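Local coordinates for protein acetyl-CoA acetyltransferase (PDB 6BN2) that probably catalyses, as a thiolase, the condensation of two acetyl-CoA molecules to acetoacetyl-CoA and the reverse thiolytic cleavage, at residues G99-M104 / Y286-Q291. Residues are numbered along the deposited sequence; the frame is centred on the assembly and turned at random.
Sequences GMKAVM and YADAAQ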
ATOM      1  N   GLY A  99       5.711  -5.803   5.136  1.00 11.78           N
ATOM      2  CA  GLY A  99       6.839  -5.106   5.747  1.00 10.75           C
ATOM      3  C   GLY A  99       8.136  -5.325   4.989  1.00 12.16           C
ATOM      4  O   GLY A  99       8.996  -4.438   4.939  1.00 12.61           O
ATOM      5  N   MET A 100       8.302  -6.507   4.383  1.00  9.75           N
ATOM      6  CA  MET A 100       9.507  -6.720   3.586  1.00 10.70           C
ATOM      7  C   MET A 100       9.429  -5.947   2.278  1.00 11.80           C
ATOM      8  O   MET A 100      10.426  -5.363   1.840  1.00 12.04           O
ATOM      9  CB  MET A 100       9.716  -8.215   3.326  1.00 10.22           C
ATOM     10  CG  MET A 100      11.033  -8.495   2.558  1.00 12.31           C
ATOM     11  SD  MET A 100      11.446 -10.240   2.421  1.00 13.51           S
ATOM     12  CE  MET A 100      11.796 -10.657   4.137  1.00 13.66           C
ATOM     13  N   LYS A 101       8.248  -5.937   1.646  1.00 11.83           N
ATOM     14  CA  LYS A 101       8.073  -5.181   0.408  1.00 11.90           C
ATOM     15  C   LYS A 101       8.306  -3.695   0.648  1.00 11.18           C
ATOM     16  O   LYS A 101       8.875  -3.005  -0.203  1.00 11.73           O
ATOM     17  CB  LYS A 101       6.667  -5.435  -0.148  1.00 12.02           C
ATOM     18  CG  LYS A 101       6.405  -4.796  -1.529  1.00 10.40           C
ATOM     19  CD  LYS A 101       7.381  -5.320  -2.596  1.00 12.21           C
ATOM     20  CE  LYS A 101       6.936  -4.830  -3.993  1.00 13.57           C
ATOM     21  NZ  LYS A 101       7.852  -5.378  -5.051  1.00 15.30           N
ATOM     22  N   ALA A 102       7.896  -3.188   1.815  1.00 12.13           N
ATOM     23  CA  ALA A 102       8.192  -1.796   2.160  1.00 11.79           C
ATOM     24  C   ALA A 102       9.696  -1.533   2.143  1.00 12.65           C
ATOM     25  O   ALA A 102      10.156  -0.522   1.600  1.00 12.84           O
ATOM     26  CB  ALA A 102       7.616  -1.456   3.542  1.00 10.92           C
ATOM     27  N   VAL A 103      10.475  -2.425   2.762  1.00 11.83           N
ATOM     28  CA  VAL A 103      11.931  -2.263   2.779  1.00 11.92           C
ATOM     29  C   VAL A 103      12.507  -2.338   1.369  1.00 12.09           C
ATOM     30  O   VAL A 103      13.389  -1.550   1.005  1.00 12.14           O
ATOM     31  CB  VAL A 103      12.567  -3.321   3.698  1.00 11.08           C
ATOM     32  CG1 VAL A 103      14.101  -3.324   3.522  1.00 12.37           C
ATOM     33  CG2 VAL A 103      12.173  -3.055   5.160  1.00 12.13           C
ATOM     34  N   MET A 104      12.022  -3.284   0.553  1.00 10.98           N
ATOM     35  CA  MET A 104      12.512  -3.416  -0.818  1.00 10.77           C
ATOM     36  C   MET A 104      12.206  -2.171  -1.647  1.00 11.92           C
ATOM     37  O   MET A 104      13.068  -1.670  -2.379  1.00 13.85           O
ATOM     38  CB  MET A 104      11.893  -4.668  -1.457  1.00 12.13           C
ATOM     39  CG  MET A 104      12.350  -5.947  -0.766  1.00 11.95           C
ATOM     40  SD  MET A 104      11.287  -7.371  -1.187  1.00 19.93           S
ATOM     41  CE  MET A 104      11.319  -7.335  -2.974  1.00 23.12           C
ATOM     42  N   TYR A 286      17.284  -8.491  -3.403  1.00 14.28           N
ATOM     43  CA  TYR A 286      15.938  -8.823  -2.947  1.00 12.77           C
ATOM     44  C   TYR A 286      15.151  -9.271  -4.166  1.00 13.76           C
ATOM     45  O   TYR A 286      15.547  -9.013  -5.308  1.00 15.34           O
ATOM     46  CB  TYR A 286      15.237  -7.630  -2.245  1.00 14.51           C
ATOM     47  CG  TYR A 286      15.492  -6.363  -3.013  1.00 14.47           C
ATOM     48  CD1 TYR A 286      14.741  -6.062  -4.145  1.00 15.27           C
ATOM     49  CD2 TYR A 286      16.531  -5.513  -2.663  1.00 16.03           C
ATOM     50  CE1 TYR A 286      15.020  -4.948  -4.908  1.00 17.03           C
ATOM     51  CE2 TYR A 286      16.815  -4.388  -3.418  1.00 17.01           C
ATOM     52  CZ  TYR A 286      16.056  -4.116  -4.537  1.00 18.25           C
ATOM     53  OH  TYR A 286      16.342  -3.018  -5.325  1.00 20.63           O
ATOM     54  N   ALA A 287      14.022  -9.930  -3.912  1.00 12.11           N
ATOM     55  CA  ALA A 287      13.209 -10.420  -5.023  1.00 12.66           C
ATOM     56  C   ALA A 287      11.821 -10.785  -4.528  1.00 12.85           C
ATOM     57  O   ALA A 287      11.633 -11.145  -3.361  1.00 14.31           O
ATOM     58  CB  ALA A 287      13.837 -11.657  -5.695  1.00 14.79           C
ATOM     59  N   ASP A 288      10.862 -10.707  -5.440  1.00 14.78           N
ATOM     60  CA  ASP A 288       9.530 -11.256  -5.244  1.00 13.63           C
ATOM     61  C   ASP A 288       9.356 -12.456  -6.166  1.00 14.08           C
ATOM     62  O   ASP A 288       9.935 -12.512  -7.257  1.00 16.46           O
ATOM     63  CB  ASP A 288       8.440 -10.233  -5.584  1.00 14.33           C
ATOM     64  CG  ASP A 288       8.520  -8.982  -4.741  1.00 21.38           C
ATOM     65  OD1 ASP A 288       8.392  -9.091  -3.512  1.00 18.32           O
ATOM     66  OD2 ASP A 288       8.759  -7.881  -5.306  1.00 28.13           O
ATOM     67  N   ALA A 289       8.507 -13.391  -5.749  1.00 12.27           N
ATOM     68  CA  ALA A 289       8.088 -14.456  -6.654  1.00 13.36           C
ATOM     69  C   ALA A 289       6.645 -14.814  -6.332  1.00 13.26           C
ATOM     70  O   ALA A 289       6.138 -14.493  -5.259  1.00 14.52           O
ATOM     71  CB  ALA A 289       8.986 -15.696  -6.520  1.00 17.74           C
ATOM     72  N   ALA A 290       5.978 -15.478  -7.272  1.00 14.02           N
ATOM     73  CA  ALA A 290       4.617 -15.916  -6.993  1.00 13.92           C
ATOM     74  C   ALA A 290       4.330 -17.227  -7.701  1.00 15.91           C
ATOM     75  O   ALA A 290       4.928 -17.544  -8.732  1.00 15.22           O
ATOM     76  CB  ALA A 290       3.595 -14.840  -7.416  1.00 15.74           C
ATOM     77  N   GLN A 291       3.395 -17.988  -7.144  1.00 15.07           N
ATOM     78  CA  GLN A 291       2.861 -19.155  -7.831  1.00 16.92           C
ATOM     79  C   GLN A 291       1.372 -19.244  -7.502  1.00 17.68           C
ATOM     80  O   GLN A 291       0.749 -18.266  -7.066  1.00 17.04           O
ATOM     81  CB  GLN A 291       3.675 -20.407  -7.465  1.00 27.76           C
ATOM     82  CG  GLN A 291       4.013 -20.451  -6.026  1.00 22.28           C
ATOM     83  CD  GLN A 291       5.075 -21.494  -5.637  1.00 27.67           C
ATOM     84  OE1 GLN A 291       6.025 -21.795  -6.370  1.00 29.01           O
ATOM     85  NE2 GLN A 291       4.906 -22.036  -4.463  1.00 16.93           N
TER
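Met-104 runs its thioether alongside CB and the CD1 side of Tyr-286, the two chains pointing in opposite directions, and ends between that residue and Asp-288. Its CG rests 3.7 Å from CB of Tyr-286, and its CE approaches the ring obliquely, 3.8 Å from CD1. The chain runs out from the helix with CG anti to the carbonyl carbon (chi1 -65°), then bends at the sulfur (chi3 53°), which brings CE to 3.5 Å from OD1 of Asp-288. A long, unbranched, pliable side chain suits this place, since it must bridge a helix and a strand whose short axes come no nearer than 9.6 Å.

Beside the methionine, Lys-101 and Asp-288 cross at about a right angle and form a salt bridge, NZ to OD2 at 2.7 Å. The ammonium comes to the syn side of OD2, 29° out of the carboxylate plane. Lysine's long chain, bent at chi2 and otherwise extended, carries its charge from the helix to the strand.

In the five-layered alpha-beta-alpha-beta-alpha thiolase fold, helix 98-111, which follows the predicted nucleophile Cys-96 (S-acetylated here), belongs to the central helical layer between the two sheets; here it lies against strand 281-290, joining the N-terminal and C-terminal halves. On the strand's other side, Ala-287 turns its small methyl onto Ile-306 of helix 300-311.

Lys-101 NZ makes a second salt bridge, to Asp-58 of the second subunit, and two carboxylates would probably help keep it protonated. Asp-288 OD1 is hydrogen-bonded to Ser-393 on the adjacent strand, while the Tyr-286 hydroxyl is hydrogen-bonded to Asp-114 of the second subunit and to Lys-111.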